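Local coordinates for single-stranded-DNA-specific exonuclease RecJ (Thermus thermophilus, PDB 2ZXR), which degrades single-stranded DNA from the 5' end toward the 3' end, using divalent metal ions, magnesium above all, at residues A[377-380]-A[381-384]; A[409-412]-A[413-417]. One frame throughout, in Å; residues are numbered along the deposited sequence.

Contact 1: residues A[377-380]-A[381-384]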
loop_
_atom_site.group_PDB
_atom_site.type_symbol
_atom_site.label_atom_id
_atom_site.label_comp_id
_atom_site.label_asym_id
_atom_site.label_seq_id
_atom_site.Cartn_x
_atom_site.Cartn_y
_atom_site.Cartn_z
ATOM N N ALA A 377 16.543 -11.845 -0.538
ATOM C CA ALA A 377 16.295 -13.165 0.000
ATOM C C ALA A 377 17.057 -14.247 -0.759
ATOM O O ALA A 377 17.870 -14.979 -0.172
ATOM C CB ALA A 377 14.787 -13.470 -0.033
ATOM N N VAL A 378 16.811 -14.326 -2.064
ATOM C CA VAL A 378 17.435 -15.352 -2.864
ATOM C C VAL A 378 18.948 -15.203 -3.001
ATOM O O VAL A 378 19.655 -16.202 -3.134
ATOM C CB VAL A 378 16.738 -15.466 -4.257
ATOM C CG1 VAL A 378 16.989 -14.215 -5.118
ATOM C CG2 VAL A 378 17.202 -16.714 -4.960
ATOM N N GLU A 379 19.460 -13.977 -2.948
ATOM C CA GLU A 379 20.906 -13.781 -3.052
ATOM C C GLU A 379 21.564 -14.205 -1.731
ATOM O O GLU A 379 22.704 -14.650 -1.714
ATOM C CB GLU A 379 21.251 -12.315 -3.380
ATOM C CG GLU A 379 20.973 -11.906 -4.828
ATOM C CD GLU A 379 21.696 -12.790 -5.857
ATOM O OE1 GLU A 379 22.947 -12.885 -5.800
ATOM O OE2 GLU A 379 21.011 -13.394 -6.727
ATOM N N ALA A 380 20.839 -14.070 -0.627
ATOM C CA ALA A 380 21.370 -14.474 0.678
ATOM C C ALA A 380 21.519 -16.006 0.680
ATOM O O ALA A 380 22.498 -16.554 1.204
ATOM C CB ALA A 380 20.430 -14.034 1.781
ATOM N N LEU A 381 20.555 -16.689 0.069
ATOM C CA LEU A 381 20.610 -18.138 -0.018
ATOM C C LEU A 381 21.748 -18.507 -0.964
ATOM O O LEU A 381 22.469 -19.485 -0.738
ATOM C CB LEU A 381 19.291 -18.717 -0.550
ATOM C CG LEU A 381 18.053 -18.543 0.343
ATOM C CD1 LEU A 381 16.873 -19.351 -0.258
ATOM C CD2 LEU A 381 18.357 -19.016 1.772
ATOM N N ARG A 382 21.900 -17.727 -2.032
ATOM C CA ARG A 382 22.972 -17.997 -2.985
ATOM C C ARG A 382 24.317 -17.957 -2.270
ATOM O O ARG A 382 25.158 -18.800 -2.509
ATOM C CB ARG A 382 22.955 -16.973 -4.122
ATOM C CG ARG A 382 24.050 -17.165 -5.162
ATOM C CD ARG A 382 23.556 -16.659 -6.504
ATOM N NE ARG A 382 22.272 -17.300 -6.796
ATOM C CZ ARG A 382 21.309 -16.770 -7.550
ATOM N NH1 ARG A 382 21.486 -15.577 -8.100
ATOM N NH2 ARG A 382 20.164 -17.432 -7.739
ATOM N N SER A 383 24.510 -16.999 -1.374
ATOM C CA SER A 383 25.776 -16.896 -0.657
ATOM C C SER A 383 26.074 -18.147 0.158
ATOM O O SER A 383 27.222 -18.407 0.486
ATOM C CB SER A 383 25.792 -15.664 0.271
ATOM O OG SER A 383 25.089 -15.878 1.492
ATOM N N ALA A 384 25.048 -18.923 0.490
ATOM C CA ALA A 384 25.243 -20.150 1.269
ATOM C C ALA A 384 24.778 -21.392 0.490
ATOM O O ALA A 384 24.496 -22.429 1.094
ATOM C CB ALA A 384 24.452 -20.043 2.567
#
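Glu379 and Arg382, three residues apart on a short helix, are joined by a salt bridge in which Glu379 OE2 lies 2.6 Å from Arg382 NH1. The two side chains run alongside each other and point the same way, yet their flat ends do not pair in one plane: carboxylate and guanidinium are turned 79° apart, and OE2 comes to the guanidinium obliquely. Bends in both chains bring this about, at chi2 in the glutamate (-56°) and at chi3 in the arginine (-53°). The other carboxylate oxygen, Glu379 OE1, stays 3.8 Å from Arg382 NH1, so a single oxygen makes the bridge. Arg382 has a second polar partner, since NE is hydrogen-bonded to Tyr391 OH, and this second grip should limit rotation of the guanidinium. Arg382 NH2 passes 4.1 Å from Val378 CG2.

Backbone polar groups follow the alpha-helical pattern. Leu381 N donates to Ala377 O, Arg382 N to Val378 O at 2.9 Å, and Ser383 N to Glu379 O at 3.0 Å. The next carbonyl, Ala380 O, takes a side-chain donor: Ser383 OG reaches it at 2.7 Å. Ala384 N is hydrogen-bonded to Leu381 O, 2.9 Å away.

Helix 377-383 belongs to the DHHA1 region and lies against its mixed sheet. Ala377 and Leu381 rest on Val369 of strand 366-370 and Ala398 of strand 397-401, with Leu381 also touching Phe400, while Val378 meets Tyr391 of strand 390-393. Along another flank, Glu379, Ala380 and Ser383 touch Tyr417 of helix 407-419.

Contact 2: residues A[409-412]-A[413-417]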
loop_
_atom_site.group_PDB
_atom_site.type_symbol
_atom_site.label_atom_id
_atom_site.label_comp_id
_atom_site.label_asym_id
_atom_site.label_seq_id
_atom_site.Cartn_x
_atom_site.Cartn_y
_atom_site.Cartn_z
ATOM N N ALA A 409 25.966 -23.775 10.401
ATOM C CA ALA A 409 26.829 -23.274 9.343
ATOM C C ALA A 409 26.050 -22.321 8.440
ATOM O O ALA A 409 26.566 -21.286 7.989
ATOM C CB ALA A 409 27.382 -24.442 8.525
ATOM N N PHE A 410 24.802 -22.690 8.175
ATOM C CA PHE A 410 23.912 -21.892 7.338
ATOM C C PHE A 410 23.691 -20.546 8.010
ATOM O O PHE A 410 23.744 -19.502 7.362
ATOM C CB PHE A 410 22.569 -22.603 7.181
ATOM C CG PHE A 410 21.528 -21.785 6.458
ATOM C CD1 PHE A 410 21.604 -21.588 5.077
ATOM C CD2 PHE A 410 20.478 -21.202 7.165
ATOM C CE1 PHE A 410 20.640 -20.816 4.415
ATOM C CE2 PHE A 410 19.513 -20.433 6.515
ATOM C CZ PHE A 410 19.590 -20.238 5.149
ATOM N N LYS A 411 23.450 -20.580 9.314
ATOM C CA LYS A 411 23.214 -19.364 10.077
ATOM C C LYS A 411 24.367 -18.362 10.033
ATOM O O LYS A 411 24.146 -17.184 9.751
ATOM C CB LYS A 411 22.902 -19.712 11.537
ATOM C CG LYS A 411 22.700 -18.529 12.481
ATOM C CD LYS A 411 22.256 -19.056 13.839
ATOM C CE LYS A 411 21.662 -17.990 14.735
ATOM N NZ LYS A 411 22.660 -17.190 15.513
ATOM N N ALA A 412 25.593 -18.817 10.308
ATOM C CA ALA A 412 26.734 -17.898 10.309
ATOM C C ALA A 412 26.885 -17.263 8.942
ATOM O O ALA A 412 27.155 -16.065 8.815
ATOM C CB ALA A 412 28.024 -18.635 10.695
ATOM N N ARG A 413 26.712 -18.088 7.921
ATOM C CA ARG A 413 26.817 -17.648 6.550
ATOM C C ARG A 413 25.805 -16.542 6.209
ATOM O O ARG A 413 26.183 -15.461 5.721
ATOM C CB ARG A 413 26.583 -18.839 5.629
ATOM C CG ARG A 413 26.950 -18.576 4.202
ATOM C CD ARG A 413 28.463 -18.604 4.082
ATOM N NE ARG A 413 28.957 -19.964 4.224
ATOM C CZ ARG A 413 28.953 -20.861 3.242
ATOM N NH1 ARG A 413 28.491 -20.540 2.043
ATOM N NH2 ARG A 413 29.395 -22.092 3.468
ATOM N N VAL A 414 24.520 -16.785 6.455
ATOM C CA VAL A 414 23.560 -15.747 6.102
ATOM C C VAL A 414 23.716 -14.524 6.978
ATOM O O VAL A 414 23.512 -13.408 6.511
ATOM C CB VAL A 414 22.086 -16.258 6.096
ATOM C CG1 VAL A 414 21.961 -17.419 5.115
ATOM C CG2 VAL A 414 21.630 -16.630 7.450
ATOM N N GLU A 415 24.096 -14.716 8.237
ATOM C CA GLU A 415 24.306 -13.576 9.128
ATOM C C GLU A 415 25.418 -12.690 8.570
ATOM O O GLU A 415 25.357 -11.455 8.674
ATOM C CB GLU A 415 24.718 -14.028 10.531
ATOM C CG GLU A 415 23.632 -14.684 11.346
ATOM C CD GLU A 415 24.144 -15.154 12.707
ATOM O OE1 GLU A 415 25.368 -15.107 12.932
ATOM O OE2 GLU A 415 23.339 -15.577 13.553
ATOM N N ALA A 416 26.431 -13.331 7.987
ATOM C CA ALA A 416 27.571 -12.624 7.417
ATOM C C ALA A 416 27.169 -11.942 6.138
ATOM O O ALA A 416 27.652 -10.863 5.830
ATOM C CB ALA A 416 28.742 -13.594 7.150
ATOM N N TYR A 417 26.298 -12.578 5.375
ATOM C CA TYR A 417 25.831 -11.968 4.146
ATOM C C TYR A 417 25.099 -10.660 4.507
ATOM O O TYR A 417 25.364 -9.606 3.920
ATOM C CB TYR A 417 24.872 -12.901 3.408
ATOM C CG TYR A 417 24.309 -12.280 2.165
ATOM C CD1 TYR A 417 25.111 -12.076 1.042
ATOM C CD2 TYR A 417 22.997 -11.814 2.134
ATOM C CE1 TYR A 417 24.618 -11.409 -0.077
ATOM C CE2 TYR A 417 22.492 -11.146 1.021
ATOM C CZ TYR A 417 23.307 -10.939 -0.073
ATOM O OH TYR A 417 22.833 -10.212 -1.140
#
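Lys411 reaches forward one helical turn to Glu415, and almost its whole length lies near one carboxylate oxygen. From CB the chain goes out extended, CG set trans to the main-chain nitrogen (chi1 177°). Lys411 CG already comes within 3.2 Å of Glu415 OE2; Lys411 CD stands a little farther from Glu415 OE2, at 3.7 Å, and CE closes in again. A turn at chi4 (-84°) then brings Lys411 NZ round to Glu415 OE2 at 2.6 Å, a hydrogen-bonded salt bridge that meets the oxygen nearly along its C-O axis. Glu415 sends its own CG back over the preceding turn, 3.0 Å from Lys411 O, the same carbonyl that accepts the hydrogen bond from Glu415 N.

Elsewhere round the helix the pairing is apolar. Val414 CG1 sits over one face of the Phe410 ring, offset toward the rim, in a CH-pi contact 3.9 Å from the centroid and 22° off the ring normal. Its nearest ring carbons are CE1 and CZ. Backbone bonds from Arg413 N to Ala409 O, Val414 N to Phe410 O and Ala416 N to Ala412 O complete the turn. Arg413 sends its guanidinium off the helix to a hydrogen bond with Ser383 O and a salt bridge with Asp386.

Both pairs use the i to i+4 spacing of an alpha helix, and their separation onto a charged, partly exposed side and a buried apolar side is that of an amphipathic one. Phe410 and Val414 touch Val333 of strand 332-335, on which part of Lys411 rests too. Helix 407-419 thus packs against the mixed beta-sheet of the DHHA1 domain.

Contacts 1 and 2 follow one another along the chain within the DHHA1 region, and their centres are about 10 Å apart. Helix 377-383 and the residue following it touch helix 407-419 directly. Arg413 NH1 of contact 2 lies 2.9 Å from Ser383 O of contact 1, a polar tie between the two, and Arg413 CG packs 3.3 Å from Ala384 CB. One turn further along helix 407-419, Tyr417 CD2 comes to 3.4 Å from Ala380 CB. Phe410 meets Leu381 as well, extending the apolar join. Both contacts lie away from the metal site formed by Asp84, Asp136, His160, His161 and Asp221, where magnesium is bound.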